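Local structure of putative N-acetylmuramoyl-L-alanine amidase (Neisseria meningitidis MC58, 3CZX) at residues Ala110-Trp115 / Lys159-Gly164; Gln31-Ile36 / Phe144-Ile149; Ile40-Tyr45 / Val49-Thr54; Ile6-Gly11 / Asn35-Ile40; Ala19-Asp24 / Thr153-Phe158. The protein probably hydrolyses, as a zinc-dependent amidase, the bond between N-acetylmuramoyl residues and L-amino acids in cell-wall glycopeptides. All coordinates share one frame; numbering follows the deposited sequence.

Interaction 1. Residues Ala110-Trp115 / Lys159-Gly164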
# COMPACT_ATOMS: atom_id res chain seq x y z
N ALA A 110 -0.98 -2.81 19.04
CA ALA A 110 -0.35 -2.16 20.19
C ALA A 110 1.13 -2.51 20.33
O ALA A 110 1.94 -1.64 20.64
CB ALA A 110 -1.13 -2.55 21.51
N LYS A 111 1.48 -3.78 20.16
CA LYS A 111 2.90 -4.22 20.28
C LYS A 111 3.76 -3.45 19.31
O LYS A 111 4.86 -3.02 19.65
CB LYS A 111 3.05 -5.73 20.03
CG LYS A 111 2.51 -6.58 21.14
CD LYS A 111 2.08 -7.96 20.68
CE LYS A 111 3.02 -9.02 21.03
NZ LYS A 111 2.31 -10.32 20.73
N LYS A 112 3.27 -3.23 18.09
CA LYS A 112 4.07 -2.60 17.04
C LYS A 112 4.16 -1.08 17.17
O LYS A 112 5.08 -0.47 16.63
CB LYS A 112 3.48 -2.94 15.67
CG LYS A 112 4.30 -2.49 14.45
CD LYS A 112 5.51 -3.37 14.29
CE LYS A 112 6.26 -3.11 12.99
NZ LYS A 112 7.45 -4.07 12.92
N THR A 113 3.22 -0.49 17.89
CA THR A 113 3.04 0.98 17.88
C THR A 113 3.16 1.70 19.21
O THR A 113 3.37 2.90 19.22
CB THR A 113 1.66 1.35 17.33
OG1 THR A 113 0.66 0.74 18.16
CG2 THR A 113 1.51 0.85 15.89
N GLY A 114 2.98 1.00 20.32
CA GLY A 114 2.87 1.66 21.62
C GLY A 114 1.57 2.43 21.79
O GLY A 114 1.42 3.21 22.71
N TRP A 115 0.58 2.21 20.89
CA TRP A 115 -0.72 2.84 21.02
C TRP A 115 -1.51 2.17 22.15
O TRP A 115 -1.36 0.96 22.40
CB TRP A 115 -1.52 2.67 19.72
CG TRP A 115 -0.98 3.46 18.55
CD1 TRP A 115 -0.15 4.55 18.59
CD2 TRP A 115 -1.22 3.20 17.17
NE1 TRP A 115 0.15 4.98 17.30
CE2 TRP A 115 -0.52 4.18 16.41
CE3 TRP A 115 -1.95 2.24 16.49
CZ2 TRP A 115 -0.53 4.21 15.01
CZ3 TRP A 115 -1.97 2.28 15.08
CH2 TRP A 115 -1.26 3.27 14.36
N LYS A 159 1.58 5.91 8.80
CA LYS A 159 2.05 6.08 7.42
C LYS A 159 3.47 5.57 7.21
O LYS A 159 3.77 5.06 6.13
CB LYS A 159 1.92 7.57 7.00
CG LYS A 159 0.51 8.05 6.85
CD LYS A 159 0.35 9.57 6.77
CE LYS A 159 0.83 10.16 5.52
NZ LYS A 159 0.52 11.64 5.47
N THR A 160 4.35 5.73 8.19
CA THR A 160 5.76 5.27 8.11
C THR A 160 5.96 3.80 8.41
O THR A 160 7.02 3.29 8.10
CB THR A 160 6.67 6.08 9.04
OG1 THR A 160 6.30 5.81 10.41
CG2 THR A 160 6.58 7.57 8.70
N THR A 161 4.96 3.13 9.00
CA THR A 161 5.09 1.71 9.43
C THR A 161 3.89 0.86 8.99
O THR A 161 3.67 -0.20 9.50
CB THR A 161 5.28 1.61 10.95
OG1 THR A 161 6.19 2.64 11.35
CG2 THR A 161 5.87 0.26 11.36
N LYS A 162 3.19 1.33 7.97
CA LYS A 162 1.98 0.70 7.45
C LYS A 162 2.16 -0.78 7.15
O LYS A 162 1.37 -1.63 7.59
CB LYS A 162 1.62 1.45 6.15
CG LYS A 162 0.42 0.98 5.45
CD LYS A 162 -0.02 2.01 4.47
CE LYS A 162 0.87 2.00 3.25
NZ LYS A 162 0.49 3.12 2.40
N TRP A 163 3.22 -1.11 6.43
CA TRP A 163 3.38 -2.50 5.99
C TRP A 163 3.71 -3.39 7.16
O TRP A 163 3.26 -4.54 7.23
CB TRP A 163 4.43 -2.61 4.84
CG TRP A 163 3.97 -1.97 3.60
CD1 TRP A 163 4.00 -0.64 3.30
CD2 TRP A 163 3.35 -2.61 2.48
NE1 TRP A 163 3.43 -0.41 2.08
CE2 TRP A 163 3.02 -1.60 1.55
CE3 TRP A 163 3.03 -3.94 2.18
CZ2 TRP A 163 2.40 -1.88 0.34
CZ3 TRP A 163 2.40 -4.20 0.98
CH2 TRP A 163 2.10 -3.18 0.08
N GLY A 164 4.48 -2.86 8.11
CA GLY A 164 4.82 -3.60 9.32
C GLY A 164 3.63 -3.81 10.25
O GLY A 164 3.49 -4.89 10.87
O HOH W 1 5.65 -6.38 11.52
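Lys-112 meets the helix segment 159-164 directly with its aliphatic stem; its ammonium group joins through a water, by a weak bond. Its CE lies 3.8 Å from Thr-161 CG2 and 3.9 Å from the carbonyl carbon of Gly-164, so one methylene touches a methyl group and bare backbone at once. Gly-164 suits this place because, having no side chain, it lets the lysine chain lie directly against its main chain. The lysine sets off with CG anti to the backbone N (chi1 -174°) and then bends at chi2, which brings CE against Thr-161 and Gly-164 and leaves NZ beyond them, near the water. This water donates a 2.7 Å hydrogen bond to Gly-164 O and accepts the weak one from Lys-112 NZ. Thr-161 has CG2 turned to the lysine, while its OG1 makes a weak hydrogen bond to Leu-157 O within its own helix, whose bonding is interrupted at residues 163 and 164.

Behind the lysine, helix 99-113 comes to its end. Gly-114 leaves it with positive phi (71°), a conformation easy for glycine, and Thr-113 OG1 accepts from Trp-115 N at 3.1 Å in an ST turn. The turn also lays Thr-113 CB over one face of the Trp-115 indole. Helix 152-177 thus runs between two neighbours: it receives Lys-112 and Thr-113 on Ile-165, and Lys-162 and Trp-163 rest on Ile-36 of helix 26-45.

Interaction 2. Residues Gln31-Ile36 / Phe144-Ile149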
# COMPACT_ATOMS: atom_id res chain seq x y z
N GLN A 31 -8.55 0.85 2.51
CA GLN A 31 -8.15 0.09 1.34
C GLN A 31 -6.75 -0.50 1.54
O GLN A 31 -6.55 -1.68 1.30
CB GLN A 31 -8.21 0.99 0.08
CG GLN A 31 -7.57 0.42 -1.14
CD GLN A 31 -7.64 1.36 -2.32
OE1 GLN A 31 -7.58 2.57 -2.13
NE2 GLN A 31 -7.78 0.81 -3.53
N ASP A 32 -5.80 0.31 2.00
CA ASP A 32 -4.43 -0.19 2.19
C ASP A 32 -4.45 -1.30 3.24
O ASP A 32 -3.81 -2.34 3.06
CB ASP A 32 -3.48 0.89 2.69
CG ASP A 32 -2.96 1.80 1.58
OD1 ASP A 32 -3.22 1.47 0.39
OD2 ASP A 32 -2.34 2.83 1.94
N MSE A 33 -5.12 -1.06 4.38
CA MSE A 33 -5.13 -2.09 5.42
C MSE A 33 -5.70 -3.40 4.92
O MSE A 33 -5.09 -4.46 5.16
CB MSE A 33 -5.88 -1.62 6.67
CG MSE A 33 -5.17 -0.53 7.38
SE MSE A 33 -5.97 0.03 9.09
CE MSE A 33 -6.91 1.62 8.44
N ARG A 34 -6.85 -3.35 4.27
CA ARG A 34 -7.50 -4.57 3.76
C ARG A 34 -6.57 -5.27 2.74
O ARG A 34 -6.30 -6.48 2.83
CB ARG A 34 -8.89 -4.27 3.18
CG ARG A 34 -9.52 -5.46 2.46
CD ARG A 34 -9.60 -5.25 0.95
NE ARG A 34 -10.73 -4.42 0.60
CZ ARG A 34 -10.70 -3.36 -0.21
NH1 ARG A 34 -11.82 -2.71 -0.44
NH2 ARG A 34 -9.57 -2.94 -0.74
N ASN A 35 -6.05 -4.50 1.77
CA ASN A 35 -5.23 -5.10 0.71
C ASN A 35 -3.97 -5.76 1.25
O ASN A 35 -3.58 -6.85 0.79
CB ASN A 35 -4.89 -4.05 -0.36
CG ASN A 35 -6.05 -3.75 -1.27
OD1 ASN A 35 -7.08 -4.38 -1.22
ND2 ASN A 35 -5.90 -2.72 -2.14
N ILE A 36 -3.30 -5.06 2.15
CA ILE A 36 -1.99 -5.53 2.65
C ILE A 36 -2.22 -6.74 3.54
O ILE A 36 -1.53 -7.77 3.43
CB ILE A 36 -1.22 -4.45 3.37
CG1 ILE A 36 -0.90 -3.31 2.39
CG2 ILE A 36 0.05 -5.00 3.96
CD1 ILE A 36 -0.35 -2.10 3.09
N PHE A 144 -12.90 -2.66 12.95
CA PHE A 144 -11.58 -2.43 13.56
C PHE A 144 -11.09 -1.03 13.26
O PHE A 144 -10.96 -0.67 12.09
CB PHE A 144 -10.59 -3.50 13.04
CG PHE A 144 -9.26 -3.54 13.76
CD1 PHE A 144 -9.13 -3.21 15.08
CD2 PHE A 144 -8.13 -3.98 13.08
CE1 PHE A 144 -7.90 -3.29 15.73
CE2 PHE A 144 -6.93 -4.06 13.73
CZ PHE A 144 -6.80 -3.71 15.03
N GLU A 145 -10.81 -0.29 14.33
CA GLU A 145 -10.31 1.08 14.25
C GLU A 145 -8.99 1.16 14.98
O GLU A 145 -8.90 1.55 16.13
CB GLU A 145 -11.33 2.04 14.86
CG GLU A 145 -12.66 1.99 14.15
CD GLU A 145 -13.60 3.04 14.66
OE1 GLU A 145 -13.48 4.20 14.26
OE2 GLU A 145 -14.44 2.69 15.48
N PRO A 146 -7.92 0.80 14.28
CA PRO A 146 -6.62 0.80 14.96
C PRO A 146 -6.10 2.16 15.44
O PRO A 146 -5.30 2.18 16.37
CB PRO A 146 -5.67 0.21 13.91
CG PRO A 146 -6.45 -0.25 12.83
CD PRO A 146 -7.86 0.28 12.92
N PHE A 147 -6.52 3.26 14.82
CA PHE A 147 -6.04 4.58 15.25
C PHE A 147 -7.00 5.68 14.80
O PHE A 147 -7.86 5.43 13.98
CB PHE A 147 -4.61 4.86 14.71
CG PHE A 147 -4.54 5.02 13.22
CD1 PHE A 147 -4.58 6.26 12.63
CD2 PHE A 147 -4.49 3.92 12.41
CE1 PHE A 147 -4.55 6.39 11.24
CE2 PHE A 147 -4.43 4.03 11.03
CZ PHE A 147 -4.50 5.27 10.45
N PHE A 148 -6.78 6.86 15.36
CA PHE A 148 -7.55 8.05 15.05
C PHE A 148 -6.83 8.77 13.94
O PHE A 148 -5.70 9.23 14.12
CB PHE A 148 -7.62 8.96 16.28
CG PHE A 148 -8.60 8.53 17.32
CD1 PHE A 148 -9.77 9.24 17.53
CD2 PHE A 148 -8.36 7.40 18.10
CE1 PHE A 148 -10.68 8.82 18.49
CE2 PHE A 148 -9.28 6.98 19.05
CZ PHE A 148 -10.43 7.71 19.25
N ILE A 149 -7.50 8.92 12.80
CA ILE A 149 -6.96 9.65 11.68
C ILE A 149 -6.74 11.11 12.05
O ILE A 149 -5.89 11.79 11.44
CB ILE A 149 -7.85 9.52 10.43
CG1 ILE A 149 -7.07 9.89 9.18
CG2 ILE A 149 -9.16 10.35 10.57
CD1 ILE A 149 -7.87 9.71 7.90
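Met-33 of helix 26-45 and the Pro-146/Phe-147 pair form part of the buried layer between that helix and the chain leaving strand 142-145, close to the zinc site. The methionine is present as selenomethionine, and its SE rests 3.8 Å from Pro-146 CG, the two side chains lying alongside and pointing opposite ways. Its CG lies anti to the carbonyl carbon (chi1 -69°), and the chain runs straight until it bends at chi3. That bend swings the terminal CE toward Phe-147, where it approaches CE2 obliquely at 4.3 Å. A long, unbranched and flexible side chain suits this position, since it can touch a saturated ring with one atom and an aromatic ring with the next.

The sheet is the mixed one of this amidase family. Of the metal ligands, His-78 lies just past its strand 73-77 and Glu-26 at the start of helix 26-45; the side chain of Pro-146 is about 6 Å from that of His-78, and that of Met-33 is about 9 Å from the zinc ion. Phe-144, two residues before the proline, offers a ring face to Pro-146 CG, which stands 3.9 Å above its plane toward the rim. Phe-147 has its backbone bonded to Asn-80 and its ring stacked on Phe-158 of helix 152-177. The selenoether chain of Met-33 touches Phe-158 too, and also Phe-77 of strand 73-77.

Interaction 3. Residues Ile40-Tyr45 / Val49-Thr54; sequences ILRNDY and VKTDGT
Arg-42 reaches from helix 26-45 obliquely across Val-49, while Leu-41, the residue before it, crosses the same valine at about a right angle. The leucine contact is apolar, with CB 3.8 Å from Val-49 CG2. The arginine chain begins with CG anti to the carbonyl carbon (chi1 -67°) and stays extended to NE, which delivers the guanidinium above the strand with Val-49 CG1 over one of its faces. From there Arg-42 NH2 donates to Val-49 O at 2.8 Å. The bond is bent, 148° at the hydrogen, and the nitrogen stands well above the carbonyl plane.

The elements joined are the last two of a beta-alpha-beta crossover: strand 6-10, helix 26-45 and strand 49-51, the last lying beside the first and parallel to it. Helix and strand segments therefore run almost antiparallel, at 158°. Strand 49-51 is an outermost strand within the chain, and a long cationic side chain suits such a margin, its stem covering the valine while its head meets water.

Two waters sit at the guanidinium edge, in its plane. One accepts from Arg-42 NH1 at 3.1 Å and is hydrogen-bonded to Thr-51 OG1 at 2.6 Å; the other accepts from Thr-51 N at 2.9 Å and weakly from Arg-42 NH2. Thr-51 OG1 also accepts from Gly-53 N at 2.9 Å in an ST turn. Glycine suits position 53, where a CB would collide with the carbonyl O of Asp-52.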
# COMPACT_ATOMS: atom_id res chain seq x y z
N ILE A 40 -0.84 -10.69 2.58
CA ILE A 40 0.07 -11.43 3.45
C ILE A 40 -0.57 -12.75 3.88
O ILE A 40 0.08 -13.80 3.93
CB ILE A 40 0.52 -10.58 4.66
CG1 ILE A 40 1.36 -9.39 4.18
CG2 ILE A 40 1.32 -11.43 5.66
CD1 ILE A 40 1.78 -8.38 5.24
N LEU A 41 -1.86 -12.72 4.21
CA LEU A 41 -2.53 -13.96 4.59
C LEU A 41 -2.50 -14.95 3.43
O LEU A 41 -2.26 -16.15 3.63
CB LEU A 41 -3.96 -13.67 5.07
CG LEU A 41 -4.11 -13.01 6.44
CD1 LEU A 41 -5.51 -12.52 6.63
CD2 LEU A 41 -3.71 -13.93 7.62
N ARG A 42 -2.72 -14.46 2.22
CA ARG A 42 -2.65 -15.31 1.00
C ARG A 42 -1.21 -15.74 0.68
O ARG A 42 -0.94 -16.96 0.56
CB ARG A 42 -3.31 -14.59 -0.15
CG ARG A 42 -4.76 -14.43 0.01
CD ARG A 42 -5.33 -13.40 -0.95
NE ARG A 42 -6.77 -13.43 -1.04
CZ ARG A 42 -7.54 -12.44 -1.50
NH1 ARG A 42 -7.01 -11.28 -1.93
NH2 ARG A 42 -8.84 -12.58 -1.55
N ASN A 43 -0.28 -14.79 0.58
CA ASN A 43 1.14 -15.11 0.22
C ASN A 43 1.92 -15.91 1.20
O ASN A 43 2.56 -16.91 0.83
CB ASN A 43 1.96 -13.84 -0.00
CG ASN A 43 1.42 -13.00 -1.11
OD1 ASN A 43 0.64 -13.47 -1.93
ND2 ASN A 43 1.83 -11.72 -1.15
N ASP A 44 1.96 -15.47 2.45
CA ASP A 44 2.82 -16.09 3.43
C ASP A 44 2.22 -17.35 4.01
O ASP A 44 2.96 -18.25 4.46
CB ASP A 44 3.16 -15.12 4.59
CG ASP A 44 4.05 -14.00 4.17
OD1 ASP A 44 4.23 -13.77 2.95
OD2 ASP A 44 4.59 -13.34 5.09
N TYR A 45 0.89 -17.42 4.03
CA TYR A 45 0.20 -18.51 4.72
C TYR A 45 -0.71 -19.39 3.88
O TYR A 45 -1.17 -20.42 4.37
CB TYR A 45 -0.61 -17.96 5.90
CG TYR A 45 0.24 -17.24 6.93
CD1 TYR A 45 0.81 -17.93 7.99
CD2 TYR A 45 0.44 -15.85 6.86
CE1 TYR A 45 1.57 -17.28 8.94
CE2 TYR A 45 1.20 -15.16 7.84
CZ TYR A 45 1.78 -15.90 8.87
OH TYR A 45 2.52 -15.32 9.88
N VAL A 49 -8.99 -16.03 1.94
CA VAL A 49 -9.52 -14.71 2.28
C VAL A 49 -10.55 -14.29 1.27
O VAL A 49 -10.31 -14.34 0.05
CB VAL A 49 -8.41 -13.66 2.34
CG1 VAL A 49 -8.96 -12.34 2.87
CG2 VAL A 49 -7.26 -14.16 3.22
N LYS A 50 -11.70 -13.85 1.75
CA LYS A 50 -12.71 -13.24 0.90
C LYS A 50 -12.77 -11.76 1.21
O LYS A 50 -12.82 -11.37 2.36
CB LYS A 50 -14.07 -13.91 1.11
CG LYS A 50 -14.04 -15.40 0.83
CD LYS A 50 -15.40 -16.03 0.64
CE LYS A 50 -15.33 -17.56 0.87
NZ LYS A 50 -16.60 -18.21 0.42
N THR A 51 -12.80 -10.94 0.17
CA THR A 51 -12.83 -9.50 0.34
C THR A 51 -13.91 -8.85 -0.52
O THR A 51 -14.58 -9.50 -1.34
CB THR A 51 -11.47 -8.89 -0.04
OG1 THR A 51 -11.31 -8.98 -1.48
CG2 THR A 51 -10.30 -9.61 0.62
N ASP A 52 -14.04 -7.55 -0.31
CA ASP A 52 -14.77 -6.64 -1.21
C ASP A 52 -13.86 -6.07 -2.32
O ASP A 52 -14.13 -4.98 -2.84
CB ASP A 52 -15.37 -5.50 -0.40
CG ASP A 52 -14.31 -4.72 0.45
OD1 ASP A 52 -13.23 -5.27 0.70
OD2 ASP A 52 -14.62 -3.59 0.90
N GLY A 53 -12.80 -6.79 -2.66
CA GLY A 53 -11.87 -6.41 -3.74
C GLY A 53 -10.63 -5.68 -3.32
O GLY A 53 -10.28 -5.64 -2.14
N THR A 54 -9.93 -5.10 -4.29
CA THR A 54 -8.69 -4.35 -4.04
C THR A 54 -8.86 -2.83 -4.20
O THR A 54 -7.93 -2.07 -3.92
CB THR A 54 -7.54 -4.85 -4.94
OG1 THR A 54 -7.81 -4.58 -6.32
CG2 THR A 54 -7.39 -6.33 -4.77
O HOH W 2 -8.94 -8.96 -2.63
O HOH W 3 -11.87 -11.89 -2.43

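Interaction 4. Residues Ile6-Gly11 / Asn35-Ile40; sequences ICLTAG and NIVASI
Leu-8 touches the helix through a flat group of the main chain, the peptide unit joining Val-37 to Ala-38. The leucine methyl CD1 lies close to Ala-38 N, at 3.6 Å, so it meets the helix by packing on the peptide. At the margins of this seat stand two small apolar groups: Val-37 CG1 is 3.7 Å from Leu-8 CD1, and Ala-38 CB is 3.9 Å from the same methyl. Ala-38 suits the spot because its short side chain lets strand and helix backbones come as near as 7.0 Å between the CA atoms of Leu-8 and Ala-38. Val-37 has CG1 anti to its backbone N (chi1 175°), and this brings the branch up beside the leucine.

The contact packs the first strand of the beta-alpha-beta crossover against its connecting helix. Strand 6-10 lies inside the mixed sheet, hydrogen-bonded to Lys-50 of strand 49-51 on one flank and to Val-73 and Ile-75 of strand 73-77 on the other. A leucine is at home here, for Leu-8 also meets Ile-75, Phe-77 and the chain of Arg-34.

On the helix, Val-37 also rests on Cys-166 of helix 152-177. Next along, Ser-39 OG donates a 2.8 Å hydrogen bond to Ile-36 O, which accepts from Ile-40 N as well, so the serine hydroxyl is satisfied by its own helix.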
# COMPACT_ATOMS: atom_id res chain seq x y z
N ILE A 6 -11.46 -16.25 6.12
CA ILE A 6 -11.26 -14.93 6.70
C ILE A 6 -11.91 -13.94 5.74
O ILE A 6 -11.62 -13.98 4.54
CB ILE A 6 -9.77 -14.61 6.80
CG1 ILE A 6 -9.06 -15.62 7.72
CG2 ILE A 6 -9.53 -13.19 7.35
CD1 ILE A 6 -7.72 -16.01 7.24
N CYS A 7 -12.77 -13.07 6.25
CA CYS A 7 -13.39 -12.00 5.46
C CYS A 7 -12.74 -10.69 5.87
O CYS A 7 -12.65 -10.38 7.05
CB CYS A 7 -14.91 -11.94 5.71
SG CYS A 7 -15.76 -10.50 5.04
N LEU A 8 -12.22 -9.95 4.88
CA LEU A 8 -11.67 -8.63 5.13
C LEU A 8 -12.33 -7.61 4.20
O LEU A 8 -12.32 -7.83 2.96
CB LEU A 8 -10.17 -8.63 4.85
CG LEU A 8 -9.28 -9.58 5.66
CD1 LEU A 8 -7.84 -9.43 5.22
CD2 LEU A 8 -9.36 -9.38 7.20
N THR A 9 -12.85 -6.53 4.76
CA THR A 9 -13.38 -5.44 3.93
C THR A 9 -12.86 -4.11 4.37
O THR A 9 -12.20 -4.02 5.39
CB THR A 9 -14.92 -5.49 3.94
OG1 THR A 9 -15.40 -5.27 5.25
CG2 THR A 9 -15.39 -6.88 3.43
N ALA A 10 -13.11 -3.08 3.54
CA ALA A 10 -12.66 -1.71 3.83
C ALA A 10 -13.89 -0.85 3.99
O ALA A 10 -14.85 -0.95 3.23
CB ALA A 10 -11.76 -1.14 2.67
N GLY A 11 -13.85 0.04 4.97
CA GLY A 11 -14.91 1.03 5.11
C GLY A 11 -14.82 2.11 4.07
O GLY A 11 -13.74 2.46 3.58
N ASN A 35 -6.05 -4.50 1.77
CA ASN A 35 -5.23 -5.10 0.71
C ASN A 35 -3.97 -5.76 1.25
O ASN A 35 -3.58 -6.85 0.79
CB ASN A 35 -4.89 -4.05 -0.36
CG ASN A 35 -6.05 -3.75 -1.27
OD1 ASN A 35 -7.08 -4.38 -1.22
ND2 ASN A 35 -5.90 -2.72 -2.14
N ILE A 36 -3.30 -5.06 2.15
CA ILE A 36 -1.99 -5.53 2.65
C ILE A 36 -2.22 -6.74 3.54
O ILE A 36 -1.53 -7.77 3.43
CB ILE A 36 -1.22 -4.45 3.37
CG1 ILE A 36 -0.90 -3.31 2.39
CG2 ILE A 36 0.05 -5.00 3.96
CD1 ILE A 36 -0.35 -2.10 3.09
N VAL A 37 -3.17 -6.66 4.46
CA VAL A 37 -3.41 -7.81 5.31
C VAL A 37 -3.84 -9.01 4.49
O VAL A 37 -3.41 -10.12 4.77
CB VAL A 37 -4.43 -7.47 6.43
CG1 VAL A 37 -4.79 -8.73 7.26
CG2 VAL A 37 -3.90 -6.42 7.35
N ALA A 38 -4.70 -8.79 3.51
CA ALA A 38 -5.20 -9.88 2.64
C ALA A 38 -4.03 -10.52 1.89
O ALA A 38 -3.90 -11.77 1.84
CB ALA A 38 -6.23 -9.36 1.66
N SER A 39 -3.18 -9.67 1.31
CA SER A 39 -2.07 -10.19 0.50
C SER A 39 -1.10 -11.06 1.32
O SER A 39 -0.62 -12.07 0.81
CB SER A 39 -1.31 -9.05 -0.16
OG SER A 39 -0.63 -8.29 0.80
N ILE A 40 -0.84 -10.69 2.58
CA ILE A 40 0.07 -11.43 3.45
C ILE A 40 -0.57 -12.75 3.88
O ILE A 40 0.08 -13.80 3.93
CB ILE A 40 0.52 -10.58 4.66
CG1 ILE A 40 1.36 -9.39 4.18
CG2 ILE A 40 1.32 -11.43 5.66
CD1 ILE A 40 1.78 -8.38 5.24

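Interaction 5. Residues Ala19-Asp24 / Thr153-Phe158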
# COMPACT_ATOMS: atom_id res chain seq x y z
N ALA A 19 -13.57 9.92 7.21
CA ALA A 19 -12.83 11.04 7.79
C ALA A 19 -11.61 11.36 6.94
O ALA A 19 -11.09 10.49 6.23
CB ALA A 19 -12.44 10.76 9.24
N VAL A 20 -11.23 12.64 6.95
CA VAL A 20 -10.10 13.15 6.19
C VAL A 20 -9.20 13.95 7.11
O VAL A 20 -9.67 14.61 8.03
CB VAL A 20 -10.54 13.98 4.91
CG1 VAL A 20 -11.48 13.16 4.01
CG2 VAL A 20 -11.16 15.35 5.29
N ASN A 21 -7.89 13.87 6.88
CA ASN A 21 -6.93 14.71 7.54
C ASN A 21 -5.96 15.15 6.45
O ASN A 21 -5.11 14.39 6.01
CB ASN A 21 -6.24 13.94 8.69
CG ASN A 21 -5.26 14.80 9.50
OD1 ASN A 21 -4.82 15.87 9.05
ND2 ASN A 21 -4.90 14.32 10.68
N GLY A 22 -6.11 16.38 5.98
CA GLY A 22 -5.32 16.81 4.83
C GLY A 22 -5.71 15.99 3.62
O GLY A 22 -6.91 15.79 3.34
N SER A 23 -4.70 15.47 2.91
CA SER A 23 -4.97 14.60 1.76
C SER A 23 -4.99 13.12 2.15
O SER A 23 -5.11 12.27 1.27
CB SER A 23 -4.00 14.85 0.61
OG SER A 23 -2.67 14.64 1.01
N ASP A 24 -4.90 12.84 3.45
CA ASP A 24 -5.14 11.48 3.94
C ASP A 24 -6.63 11.24 4.15
O ASP A 24 -7.29 11.97 4.89
CB ASP A 24 -4.37 11.27 5.24
CG ASP A 24 -2.86 11.33 5.02
OD1 ASP A 24 -2.38 10.73 4.06
OD2 ASP A 24 -2.18 11.98 5.82
N THR A 153 0.12 12.71 15.06
CA THR A 153 1.29 11.92 15.47
C THR A 153 1.05 10.44 15.19
O THR A 153 1.90 9.77 14.57
CB THR A 153 1.63 12.14 16.97
OG1 THR A 153 2.08 13.50 17.14
CG2 THR A 153 2.73 11.18 17.44
N ASP A 154 -0.10 9.91 15.62
CA ASP A 154 -0.40 8.47 15.36
C ASP A 154 -0.53 8.17 13.85
O ASP A 154 -0.07 7.16 13.35
CB ASP A 154 -1.70 8.05 16.03
CG ASP A 154 -1.66 8.19 17.53
OD1 ASP A 154 -0.57 8.30 18.12
OD2 ASP A 154 -2.78 8.21 18.11
N LEU A 155 -1.15 9.10 13.12
CA LEU A 155 -1.27 8.98 11.69
C LEU A 155 0.11 8.96 11.02
O LEU A 155 0.36 8.17 10.08
CB LEU A 155 -2.14 10.13 11.13
CG LEU A 155 -2.22 10.24 9.60
CD1 LEU A 155 -2.73 8.98 8.88
CD2 LEU A 155 -3.02 11.45 9.18
N ALA A 156 1.01 9.82 11.46
CA ALA A 156 2.39 9.79 10.92
C ALA A 156 3.05 8.44 11.18
O ALA A 156 3.75 7.94 10.30
CB ALA A 156 3.25 10.91 11.53
N LEU A 157 2.86 7.90 12.37
CA LEU A 157 3.45 6.58 12.70
C LEU A 157 2.89 5.52 11.81
O LEU A 157 3.65 4.69 11.29
CB LEU A 157 3.20 6.24 14.18
CG LEU A 157 3.98 4.98 14.61
CD1 LEU A 157 5.46 5.26 14.59
CD2 LEU A 157 3.53 4.65 16.01
N PHE A 158 1.57 5.55 11.59
CA PHE A 158 0.91 4.59 10.72
C PHE A 158 1.50 4.69 9.33
O PHE A 158 1.83 3.70 8.74
CB PHE A 158 -0.59 4.76 10.63
CG PHE A 158 -1.25 3.79 9.68
CD1 PHE A 158 -1.44 2.46 10.02
CD2 PHE A 158 -1.61 4.18 8.40
CE1 PHE A 158 -2.02 1.56 9.12
CE2 PHE A 158 -2.19 3.25 7.52
CZ PHE A 158 -2.37 1.94 7.91
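Leu-155 makes all the van der Waals contact, and most of it through one methyl. Its CD2 lies 3.5 Å from Asp-24 OD2 and 3.7 Å from Asn-21 ND2, the leucine running alongside the asparagine and slantwise to the aspartate. With CG anti to the backbone N (chi1 173°), the branch points from helix 152-177 in between the two polar groups, and its other contacts include Leu-29 of helix 26-45.

Backbone hydrogen bonds set the two polar residues side by side. Asn-21 N donates to Asp-24 O at 2.8 Å, and Asp-24 N to Asn-21 O at 3.0 Å, closing a type II' turn whose Gly-22 takes positive phi readily.

The polar ends bond to other residues. Asn-21 ND2 donates to Ile-149 O and Asp-152 OD1. Asp-24 forms salt bridges with Lys-159 of its own chain through OD2 and with Lys-159 of the second subunit through OD1. The methyl thus covers groups already satisfied, and the carboxylate, flanked by two ammonium groups, would be expected to stay ionised although buried.

In the fold
Interactions 2 and 4 are the core contacts, both made by apolar side chains with no hydrogen bonds across them: each packs helix 26-45 on the central sheet or its outgoing loop, interaction 2 being the nearer of the two to zinc. Interaction 3 uses the far end of the same helix at the outermost strand 49-51, where an apolar pair gives way to arginine and water. Interactions 1 and 5 share helix 152-177. The first is a surface contact with a water bridge; the second, though distant from the chain's centre, is largely buried and lies beside the second subunit. Arg-34 with Asp-52 ties interaction 2 to 3; Lys-162 with Asp-32 ties 1 to 2, linking the two long helices by charge.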